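Local coordinates for cytochrome P450 (Bacillus megaterium, PDB 5L92), which binds heme and the steroid corticosterone and, as a cytochrome P450, probably acts as a monooxygenase that hydroxylates such steroids, at residues A[90-93]-A[94-98]; A[101-105]-A[106-110]; A[239-242]-A[243-247]. All coordinates share one frame; numbering follows the deposited sequence.

Contact 1: A[90-93]-A[94-98]; sequences PKHA and EMRAL. With HEM (protoporphyrin IX containing Fe), chain C.
His-92 and Arg-96, one helical turn apart on helix 91-97, send their side chains the same way and converge on a single carboxylate oxygen of the heme, O1D of a propionate. His-92 NE2 donates to heme O1D over 2.6 Å in a nearly straight bond (169°), with the propionate carbon at the edge of the imidazole, in its plane. Arg-96 reaches the same oxygen with two N-H groups from the edge of its guanidinium: NH2 to heme O1D measures 2.9 Å, and NE to heme O1D 3.2 Å at the more bent angle of 138°. Three donors therefore grip one acceptor, which would be expected to stabilise the propionate as an anion. The imidazole and guanidinium planes stand 68° apart, so the two groups do not stack; Arg-96 CB lies over one face of the ring, 4.0 Å from His-92 CE1. Both side chains have CG anti to the backbone N, which carries them off the same side of the helix toward the heme. This pairing belongs to the C-helix of the P450 fold, whose basic residues hold a heme propionate. Arg-96 NH2 also donates to the carbonyl of Phe-351, next to the axial ligand Cys-352, and NH1 makes a weak hydrogen bond to Asn-100 OD1; His-350 packs edge-to-face against the His-92 ring and is itself hydrogen-bonded to the heme through ND1. Within the helix, His-92 O takes Arg-96 N at 2.9 Å, Lys-91 O takes Met-95 N and Ala-93 O takes Ala-97 N. The Lys-91 chain bends at chi2, bringing NZ to 3.3 Å from Met-95 CE; NZ forms a long, weak ion pair with Glu-231, while Glu-94 OE1 stays 4.6 Å from Lys-91 NZ, not in contact.

Contact 2: A[101-105]-A[106-110]; sequences KAFTP and KAMKA
Phe-103 and Met-108, on either side of the N-cap residue Thr-104 in sequence, meet at the start of helix 105-109 in a Met-aromatic contact. The two side chains slant across each other, with Met-108 SD 4.0 Å from Phe-103 CD1. The sulfur sits 65° off the ring normal, an oblique approach. Met-108 reaches this position with CG anti to its carbonyl carbon and a further bend at chi2, folding back along the preceding turn instead of extending from the helix. Its CG thereby comes 3.2 Å from Thr-104 O. The Phe-103 ring touches the heme, and Ile-213 also packs on it, while Met-108 meets Leu-357 of helix 355-372; the pair thus joins the heme surroundings to that helix.

Thr-104 turns its hydroxyl into the helix end. OG1 lies between the backbone N and the carbonyl carbon (chi1 68°), from where it accepts the N-H of Ala-107 at 3.0 Å, OG1 to N, in a fairly straight bond (163°). The methyl of Ala-107 packs beside the same hydroxyl, CB to Thr-104 OG1 3.4 Å. A valine at Thr-104 would probably leave the Ala-107 N-H without its capping acceptor and weaken the first turn. Backbone bonds from Met-108 N to Thr-104 O and from Lys-109 N to Pro-105 O carry the helix onward. At the far end of the methionine, the CE methyl of Met-108 lies 3.1 Å from the carbonyl oxygen of Ala-102.

Contact 3: A[239-242]-A[243-247]; sequences LLIA and GNETT. With HEM (protoporphyrin IX containing Fe), chain C; C0R (corticosterone), chain D.
Ala-242 O is gripped by two donors: the hydroxyl of Thr-246, whose OG1 lies 2.8 Å from Ala-242 O, and a water that also makes a weak bond to Thr-247 OG1. With chi1 at 59°, OG1 of Thr-246 is tucked over its own backbone, which directs the hydroxyl back to the preceding turn and sets CG2 beside the steroid, 3.8 Å from corticosterone C3. The same OG1 lies against the porphyrin rim, 3.1 Å from heme CHC. One turn earlier, the Ala-242 methyl approaches corticosterone C4 at 3.4 Å, and Ile-241 brings its CG2 branch to 3.2 Å from corticosterone C6. Corticosterone O1 itself binds the iron at 1.9 Å.

On the side of the helix turned from the heme, Asn-244 lies alongside Leu-240 and donates from ND2 to Leu-240 O, 2.8 Å and nearly straight (169°). The acceptor lies in the amide plane of Asn-244, though the donor stands above the carbonyl plane of Leu-240. Asn-244 OD1 is hydrogen-bonded to Tyr-140 OH, so both ends of this buried amide have partners. Gly-243 N donates to Leu-239 O, but the regular helix pattern weakens by Thr-246. Such a distorted turn, with a threonine hydroxyl taking up a helix carbonyl above the heme, is the hallmark of the P450 I-helix.

Contact 3 is the buried one, lying at the end of helix 229-245 with its centre about 7 Å from the centre of the molecule; contact 1 is at the surface and contact 2 is partly buried. Contacts 1 and 2 follow each other along the chain, on helix 91-97 and at the start of helix 105-109, without further touch, their centres about 18 Å apart. Contact 2 reaches contact 3 through packing of Phe-103 CZ on Leu-239 CD1, 4.0 Å away. All three meet the heme, but differently: contact 1 with charged and polar groups at a propionate, contact 2 with an aromatic ring, and contact 3 with aliphatic and threonine side chains that also line the steroid site.

Contact 1: A[90-93]-A[94-98]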
loop_
_atom_site.group_PDB
_atom_site.type_symbol
_atom_site.label_atom_id
_atom_site.label_comp_id
_atom_site.label_asym_id
_atom_site.label_seq_id
_atom_site.Cartn_x
_atom_site.Cartn_y
_atom_site.Cartn_z
ATOM N N PRO A 90 -19.559 -14.648 3.658
ATOM C CA PRO A 90 -20.400 -13.680 2.930
ATOM C C PRO A 90 -20.397 -12.257 3.500
ATOM O O PRO A 90 -20.896 -11.349 2.848
ATOM C CB PRO A 90 -21.807 -14.297 3.051
ATOM C CG PRO A 90 -21.771 -15.019 4.340
ATOM C CD PRO A 90 -20.377 -15.581 4.460
ATOM N N LYS A 91 -19.844 -12.078 4.703
ATOM C CA LYS A 91 -19.735 -10.759 5.314
ATOM C C LYS A 91 -18.893 -9.787 4.471
ATOM O O LYS A 91 -19.135 -8.564 4.497
ATOM C CB LYS A 91 -19.148 -10.935 6.715
ATOM C CG LYS A 91 -19.066 -9.702 7.624
ATOM C CD LYS A 91 -20.431 -9.020 7.814
ATOM C CE LYS A 91 -20.430 -8.063 9.019
ATOM N NZ LYS A 91 -21.624 -7.161 9.068
ATOM N N HIS A 92 -17.898 -10.286 3.725
ATOM C CA HIS A 92 -17.051 -9.360 2.971
ATOM C C HIS A 92 -17.854 -8.626 1.912
ATOM O O HIS A 92 -17.740 -7.405 1.761
ATOM C CB HIS A 92 -15.877 -10.070 2.292
ATOM C CG HIS A 92 -15.095 -9.147 1.410
ATOM N ND1 HIS A 92 -15.335 -9.030 0.057
ATOM C CD2 HIS A 92 -14.126 -8.243 1.702
ATOM C CE1 HIS A 92 -14.523 -8.122 -0.456
ATOM N NE2 HIS A 92 -13.775 -7.631 0.519
ATOM N N ALA A 93 -18.667 -9.358 1.161
ATOM C CA ALA A 93 -19.408 -8.756 0.054
ATOM C C ALA A 93 -20.395 -7.710 0.548
ATOM O O ALA A 93 -20.521 -6.637 -0.051
ATOM C CB ALA A 93 -20.139 -9.843 -0.738
ATOM N N GLU A 94 -21.105 -8.006 1.644
ATOM C CA GLU A 94 -22.011 -7.034 2.250
ATOM C C GLU A 94 -21.275 -5.752 2.661
ATOM O O GLU A 94 -21.740 -4.644 2.377
ATOM C CB GLU A 94 -22.716 -7.670 3.463
ATOM C CG GLU A 94 -23.510 -8.943 3.160
ATOM C CD GLU A 94 -23.802 -9.795 4.411
ATOM O OE1 GLU A 94 -23.702 -9.269 5.545
ATOM O OE2 GLU A 94 -24.123 -11.000 4.253
ATOM N N MET A 95 -20.125 -5.874 3.339
ATOM C CA MET A 95 -19.396 -4.677 3.766
ATOM C C MET A 95 -18.905 -3.866 2.568
ATOM O O MET A 95 -19.099 -2.643 2.494
ATOM C CB MET A 95 -18.218 -5.073 4.656
ATOM C CG MET A 95 -18.603 -5.628 6.030
ATOM S SD MET A 95 -19.446 -4.419 7.093
ATOM C CE MET A 95 -21.156 -4.870 6.793
ATOM N N ARG A 96 -18.260 -4.541 1.625
ATOM C CA ARG A 96 -17.708 -3.870 0.455
ATOM C C ARG A 96 -18.809 -3.208 -0.356
ATOM O O ARG A 96 -18.607 -2.136 -0.942
ATOM C CB ARG A 96 -16.914 -4.900 -0.369
ATOM C CG ARG A 96 -16.616 -4.537 -1.784
ATOM C CD ARG A 96 -15.478 -3.545 -1.888
ATOM N NE ARG A 96 -14.187 -4.206 -1.900
ATOM C CZ ARG A 96 -13.227 -4.049 -2.814
ATOM N NH1 ARG A 96 -13.385 -3.265 -3.867
ATOM N NH2 ARG A 96 -12.086 -4.714 -2.667
ATOM N N ALA A 97 -19.998 -3.804 -0.347
ATOM C CA ALA A 97 -21.123 -3.242 -1.072
ATOM C C ALA A 97 -21.465 -1.836 -0.591
ATOM O O ALA A 97 -21.920 -1.017 -1.380
ATOM C CB ALA A 97 -22.333 -4.164 -0.934
ATOM N N LEU A 98 -21.220 -1.524 0.680
ATOM C CA LEU A 98 -21.615 -0.232 1.237
ATOM C C LEU A 98 -20.698 0.914 0.854
ATOM O O LEU A 98 -21.092 2.071 0.999
ATOM C CB LEU A 98 -21.655 -0.302 2.754
ATOM C CG LEU A 98 -22.681 -1.257 3.349
ATOM C CD1 LEU A 98 -22.565 -1.089 4.815
ATOM C CD2 LEU A 98 -24.114 -0.974 2.881
HETATM C CHA HEM C . -6.605 -3.696 -0.267
HETATM C CHB HEM C . -2.338 -2.308 -2.213
HETATM C CHC HEM C . -3.624 2.316 -1.957
HETATM C CHD HEM C . -7.612 0.934 0.415
HETATM C C1A HEM C . -5.351 -3.706 -0.866
HETATM C C2A HEM C . -4.630 -4.893 -1.271
HETATM C C3A HEM C . -3.455 -4.509 -1.791
HETATM C C4A HEM C . -3.397 -3.065 -1.764
HETATM C CMA HEM C . -2.361 -5.439 -2.352
HETATM C CAA HEM C . -5.122 -6.358 -1.108
HETATM C CBA HEM C . -5.181 -6.794 0.357
HETATM C CGA HEM C . -5.327 -8.286 0.500
HETATM O O1A HEM C . -5.699 -8.972 -0.461
HETATM O O2A HEM C . -5.051 -8.829 1.583
HETATM C C1B HEM C . -2.301 -0.943 -2.369
HETATM C C2B HEM C . -1.296 -0.157 -3.071
HETATM C C3B HEM C . -1.669 1.130 -2.973
HETATM C C4B HEM C . -2.899 1.184 -2.208
HETATM C CMB HEM C . -0.077 -0.742 -3.810
HETATM C CAB HEM C . -1.024 2.404 -3.558
HETATM C CBB HEM C . -0.217 2.389 -4.630
HETATM C C1C HEM C . -4.828 2.345 -1.292
HETATM C C2C HEM C . -5.540 3.528 -0.893
HETATM C C3C HEM C . -6.636 3.145 -0.262
HETATM C C4C HEM C . -6.650 1.710 -0.184
HETATM C CMC HEM C . -5.155 5.001 -1.188
HETATM C CAC HEM C . -7.631 4.152 0.328
HETATM C CBC HEM C . -8.904 4.135 -0.056
HETATM C C1D HEM C . -7.696 -0.428 0.448
HETATM C C2D HEM C . -8.763 -1.176 1.081
HETATM C C3D HEM C . -8.504 -2.479 0.895
HETATM C C4D HEM C . -7.251 -2.565 0.151
HETATM C CMD HEM C . -9.943 -0.498 1.827
HETATM C CAD HEM C . -9.325 -3.705 1.364
HETATM C CBD HEM C . -10.293 -4.178 0.262
HETATM C CGD HEM C . -11.022 -5.465 0.596
HETATM O O1D HEM C . -12.086 -5.739 -0.004
HETATM O O2D HEM C . -10.555 -6.267 1.445
HETATM N NA HEM C . -4.589 -2.589 -1.179
HETATM N NB HEM C . -3.243 -0.084 -1.845
HETATM N NC HEM C . -5.532 1.247 -0.830
HETATM N ND HEM C . -6.787 -1.310 -0.073
HETATM FE FE HEM C . -5.093 -0.648 -1.057
#

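Contact 2: A[101-105]-A[106-110]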
loop_
_atom_site.group_PDB
_atom_site.type_symbol
_atom_site.label_atom_id
_atom_site.label_comp_id
_atom_site.label_asym_id
_atom_site.label_seq_id
_atom_site.Cartn_x
_atom_site.Cartn_y
_atom_site.Cartn_z
ATOM N N LYS A 101 -19.365 2.140 -4.406
ATOM C CA LYS A 101 -19.703 3.268 -5.271
ATOM C C LYS A 101 -18.890 4.504 -4.929
ATOM O O LYS A 101 -18.540 5.276 -5.819
ATOM C CB LYS A 101 -21.207 3.558 -5.178
ATOM C CG LYS A 101 -22.099 2.388 -5.634
ATOM C CD LYS A 101 -21.828 1.974 -7.093
ATOM C CE LYS A 101 -22.671 0.768 -7.504
ATOM N NZ LYS A 101 -23.004 0.760 -8.965
ATOM N N ALA A 102 -18.544 4.699 -3.660
ATOM C CA ALA A 102 -17.768 5.882 -3.306
ATOM C C ALA A 102 -16.331 5.889 -3.862
ATOM O O ALA A 102 -15.685 6.943 -3.812
ATOM C CB ALA A 102 -17.741 6.023 -1.784
ATOM N N PHE A 103 -15.801 4.762 -4.388
ATOM C CA PHE A 103 -14.386 4.692 -4.780
ATOM C C PHE A 103 -14.156 4.217 -6.211
ATOM O O PHE A 103 -13.039 3.800 -6.538
ATOM C CB PHE A 103 -13.592 3.790 -3.825
ATOM C CG PHE A 103 -13.359 4.418 -2.505
ATOM C CD1 PHE A 103 -12.407 5.400 -2.357
ATOM C CD2 PHE A 103 -14.129 4.075 -1.421
ATOM C CE1 PHE A 103 -12.224 6.006 -1.136
ATOM C CE2 PHE A 103 -13.945 4.671 -0.222
ATOM C CZ PHE A 103 -13.000 5.637 -0.072
ATOM N N THR A 104 -15.160 4.280 -7.081
ATOM C CA THR A 104 -14.948 3.884 -8.464
ATOM C C THR A 104 -13.999 4.863 -9.151
ATOM O O THR A 104 -13.730 5.961 -8.640
ATOM C CB THR A 104 -16.265 3.840 -9.236
ATOM O OG1 THR A 104 -16.769 5.176 -9.366
ATOM C CG2 THR A 104 -17.263 2.946 -8.523
ATOM N N PRO A 105 -13.467 4.480 -10.313
ATOM C CA PRO A 105 -12.680 5.447 -11.096
ATOM C C PRO A 105 -13.444 6.719 -11.384
ATOM O O PRO A 105 -12.874 7.812 -11.291
ATOM C CB PRO A 105 -12.335 4.665 -12.376
ATOM C CG PRO A 105 -12.402 3.258 -11.956
ATOM C CD PRO A 105 -13.496 3.161 -10.953
ATOM N N LYS A 106 -14.729 6.627 -11.695
ATOM C CA LYS A 106 -15.447 7.857 -12.020
ATOM C C LYS A 106 -15.722 8.677 -10.767
ATOM O O LYS A 106 -15.614 9.912 -10.805
ATOM C CB LYS A 106 -16.725 7.532 -12.804
ATOM C CG LYS A 106 -16.453 6.902 -14.229
ATOM C CD LYS A 106 -15.939 7.921 -15.296
ATOM C CE LYS A 106 -15.675 7.214 -16.646
ATOM N NZ LYS A 106 -15.589 8.134 -17.859
ATOM N N ALA A 107 -15.981 8.020 -9.628
ATOM C CA ALA A 107 -16.115 8.771 -8.381
ATOM C C ALA A 107 -14.861 9.589 -8.110
ATOM O O ALA A 107 -14.934 10.732 -7.633
ATOM C CB ALA A 107 -16.397 7.814 -7.212
ATOM N N MET A 108 -13.701 9.027 -8.431
ATOM C CA MET A 108 -12.433 9.603 -8.012
ATOM C C MET A 108 -11.918 10.649 -8.980
ATOM O O MET A 108 -11.094 11.474 -8.582
ATOM C CB MET A 108 -11.391 8.486 -7.824
ATOM C CG MET A 108 -11.734 7.535 -6.665
ATOM S SD MET A 108 -11.626 8.321 -5.042
ATOM C CE MET A 108 -13.324 8.788 -4.682
ATOM N N LYS A 109 -12.413 10.657 -10.217
ATOM C CA LYS A 109 -12.071 11.724 -11.157
ATOM C C LYS A 109 -12.583 13.076 -10.673
ATOM O O LYS A 109 -12.035 14.122 -11.045
ATOM C CB LYS A 109 -12.644 11.401 -12.539
ATOM C CG LYS A 109 -12.056 12.237 -13.673
ATOM C CD LYS A 109 -12.902 12.164 -14.942
ATOM C CE LYS A 109 -12.379 13.131 -15.997
ATOM N NZ LYS A 109 -13.368 13.327 -17.091
ATOM N N ALA A 110 -13.637 13.072 -9.853
ATOM C CA ALA A 110 -14.062 14.280 -9.157
ATOM C C ALA A 110 -12.966 14.872 -8.283
ATOM O O ALA A 110 -12.971 16.078 -8.015
ATOM C CB ALA A 110 -15.290 13.969 -8.291
#

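Contact 3: A[239-242]-A[243-247]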
loop_
_atom_site.group_PDB
_atom_site.type_symbol
_atom_site.label_atom_id
_atom_site.label_comp_id
_atom_site.label_asym_id
_atom_site.label_seq_id
_atom_site.Cartn_x
_atom_site.Cartn_y
_atom_site.Cartn_z
ATOM N N LEU A 239 -8.538 2.954 6.111
ATOM C CA LEU A 239 -8.328 4.000 5.114
ATOM C C LEU A 239 -7.275 4.970 5.584
ATOM O O LEU A 239 -6.415 5.393 4.802
ATOM C CB LEU A 239 -9.619 4.761 4.816
ATOM C CG LEU A 239 -10.777 4.073 4.122
ATOM C CD1 LEU A 239 -11.805 5.176 3.767
ATOM C CD2 LEU A 239 -10.391 3.310 2.920
ATOM N N LEU A 240 -7.310 5.319 6.869
ATOM C CA LEU A 240 -6.306 6.235 7.391
ATOM C C LEU A 240 -4.904 5.693 7.147
ATOM O O LEU A 240 -4.028 6.409 6.657
ATOM C CB LEU A 240 -6.509 6.473 8.874
ATOM C CG LEU A 240 -5.549 7.500 9.449
ATOM C CD1 LEU A 240 -5.778 8.852 8.751
ATOM C CD2 LEU A 240 -5.735 7.599 10.949
ATOM N N ILE A 241 -4.681 4.432 7.512
ATOM C CA ILE A 241 -3.359 3.834 7.387
ATOM C C ILE A 241 -2.979 3.741 5.915
ATOM O O ILE A 241 -1.856 4.076 5.534
ATOM C CB ILE A 241 -3.319 2.456 8.079
ATOM C CG1 ILE A 241 -3.615 2.613 9.572
ATOM C CG2 ILE A 241 -1.955 1.831 7.904
ATOM C CD1 ILE A 241 -3.651 1.320 10.362
ATOM N N ALA A 242 -3.937 3.353 5.075
ATOM C CA ALA A 242 -3.766 3.390 3.627
ATOM C C ALA A 242 -3.399 4.785 3.141
ATOM O O ALA A 242 -2.572 4.937 2.240
ATOM C CB ALA A 242 -5.049 2.945 2.951
ATOM N N GLY A 243 -4.020 5.817 3.709
ATOM C CA GLY A 243 -3.707 7.189 3.343
ATOM C C GLY A 243 -2.339 7.666 3.809
ATOM O O GLY A 243 -1.902 8.747 3.391
ATOM N N ASN A 244 -1.666 6.880 4.656
ATOM C CA ASN A 244 -0.365 7.223 5.202
ATOM C C ASN A 244 0.773 6.327 4.714
ATOM O O ASN A 244 1.924 6.610 5.024
ATOM C CB ASN A 244 -0.414 7.139 6.737
ATOM C CG ASN A 244 -1.002 8.394 7.386
ATOM O OD1 ASN A 244 -0.276 9.269 7.845
ATOM N ND2 ASN A 244 -2.318 8.470 7.430
ATOM N N GLU A 245 0.501 5.260 3.984
ATOM C CA GLU A 245 1.468 4.165 3.914
ATOM C C GLU A 245 1.554 3.441 2.573
ATOM O O GLU A 245 2.256 2.422 2.509
ATOM C CB GLU A 245 1.143 3.086 4.995
ATOM C CG GLU A 245 1.172 3.541 6.459
ATOM C CD GLU A 245 2.555 3.985 6.940
ATOM O OE1 GLU A 245 3.565 3.609 6.328
ATOM O OE2 GLU A 245 2.636 4.712 7.948
ATOM N N THR A 246 0.803 3.855 1.542
ATOM C CA THR A 246 0.796 3.152 0.252
ATOM C C THR A 246 1.177 4.063 -0.895
ATOM O O THR A 246 2.300 3.980 -1.406
ATOM C CB THR A 246 -0.581 2.545 -0.005
ATOM O OG1 THR A 246 -1.553 3.595 -0.006
ATOM C CG2 THR A 246 -0.949 1.528 1.053
ATOM N N THR A 247 0.266 4.949 -1.333
ATOM C CA THR A 247 0.513 5.830 -2.466
ATOM C C THR A 247 1.799 6.620 -2.309
ATOM O O THR A 247 2.490 6.885 -3.309
ATOM C CB THR A 247 -0.678 6.782 -2.653
ATOM O OG1 THR A 247 -1.848 6.009 -2.914
ATOM C CG2 THR A 247 -0.452 7.735 -3.807
HETATM C CHA HEM C . -6.605 -3.696 -0.267
HETATM C CHB HEM C . -2.338 -2.308 -2.213
HETATM C CHC HEM C . -3.624 2.316 -1.957
HETATM C CHD HEM C . -7.612 0.934 0.415
HETATM C C1A HEM C . -5.351 -3.706 -0.866
HETATM C C2A HEM C . -4.630 -4.893 -1.271
HETATM C C3A HEM C . -3.455 -4.509 -1.791
HETATM C C4A HEM C . -3.397 -3.065 -1.764
HETATM C CMA HEM C . -2.361 -5.439 -2.352
HETATM C CAA HEM C . -5.122 -6.358 -1.108
HETATM C CBA HEM C . -5.181 -6.794 0.357
HETATM C CGA HEM C . -5.327 -8.286 0.500
HETATM O O1A HEM C . -5.699 -8.972 -0.461
HETATM O O2A HEM C . -5.051 -8.829 1.583
HETATM C C1B HEM C . -2.301 -0.943 -2.369
HETATM C C2B HEM C . -1.296 -0.157 -3.071
HETATM C C3B HEM C . -1.669 1.130 -2.973
HETATM C C4B HEM C . -2.899 1.184 -2.208
HETATM C CMB HEM C . -0.077 -0.742 -3.810
HETATM C CAB HEM C . -1.024 2.404 -3.558
HETATM C CBB HEM C . -0.217 2.389 -4.630
HETATM C C1C HEM C . -4.828 2.345 -1.292
HETATM C C2C HEM C . -5.540 3.528 -0.893
HETATM C C3C HEM C . -6.636 3.145 -0.262
HETATM C C4C HEM C . -6.650 1.710 -0.184
HETATM C CMC HEM C . -5.155 5.001 -1.188
HETATM C CAC HEM C . -7.631 4.152 0.328
HETATM C CBC HEM C . -8.904 4.135 -0.056
HETATM C C1D HEM C . -7.696 -0.428 0.448
HETATM C C2D HEM C . -8.763 -1.176 1.081
HETATM C C3D HEM C . -8.504 -2.479 0.895
HETATM C C4D HEM C . -7.251 -2.565 0.151
HETATM C CMD HEM C . -9.943 -0.498 1.827
HETATM C CAD HEM C . -9.325 -3.705 1.364
HETATM C CBD HEM C . -10.293 -4.178 0.262
HETATM C CGD HEM C . -11.022 -5.465 0.596
HETATM O O1D HEM C . -12.086 -5.739 -0.004
HETATM O O2D HEM C . -10.555 -6.267 1.445
HETATM N NA HEM C . -4.589 -2.589 -1.179
HETATM N NB HEM C . -3.243 -0.084 -1.845
HETATM N NC HEM C . -5.532 1.247 -0.830
HETATM N ND HEM C . -6.787 -1.310 -0.073
HETATM FE FE HEM C . -5.093 -0.648 -1.057
HETATM C C1 C0R D . -2.357 -2.937 2.847
HETATM C C2 C0R D . -2.657 -2.230 1.513
HETATM C C3 C0R D . -3.703 -1.024 1.596
HETATM C C4 C0R D . -3.823 -0.274 3.014
HETATM C C5 C0R D . -3.095 -0.863 4.223
HETATM C C6 C0R D . -3.157 -0.100 5.610
HETATM C C7 C0R D . -3.537 -1.161 6.783
HETATM C C8 C0R D . -2.629 -2.376 6.761
HETATM C C9 C0R D . -2.549 -3.092 5.344
HETATM C C10 C0R D . -2.240 -2.164 4.116
HETATM C C11 C0R D . -1.620 -4.399 5.480
HETATM C C12 C0R D . -2.115 -5.357 6.722
HETATM C C13 C0R D . -2.173 -4.661 8.065
HETATM C C14 C0R D . -3.091 -3.311 7.896
HETATM C C15 C0R D . -3.071 -2.772 9.113
HETATM C C16 C0R D . -3.181 -4.052 10.096
HETATM C C17 C0R D . -2.843 -5.335 9.033
HETATM C C18 C0R D . -0.733 -4.296 8.558
HETATM C C19 C0R D . -0.802 -1.597 4.167
HETATM C C20 C0R D . -2.088 -6.484 9.758
HETATM C C21 C0R D . -2.436 -7.962 9.525
HETATM O O1 C0R D . -4.343 -0.541 0.668
HETATM O O2 C0R D . -0.351 -4.052 5.663
HETATM O O3 C0R D . -1.192 -6.211 10.549
HETATM O O4 C0R D . -1.433 -8.733 10.180
HETATM O O HOH W 1 -2.454 6.842 0.028
#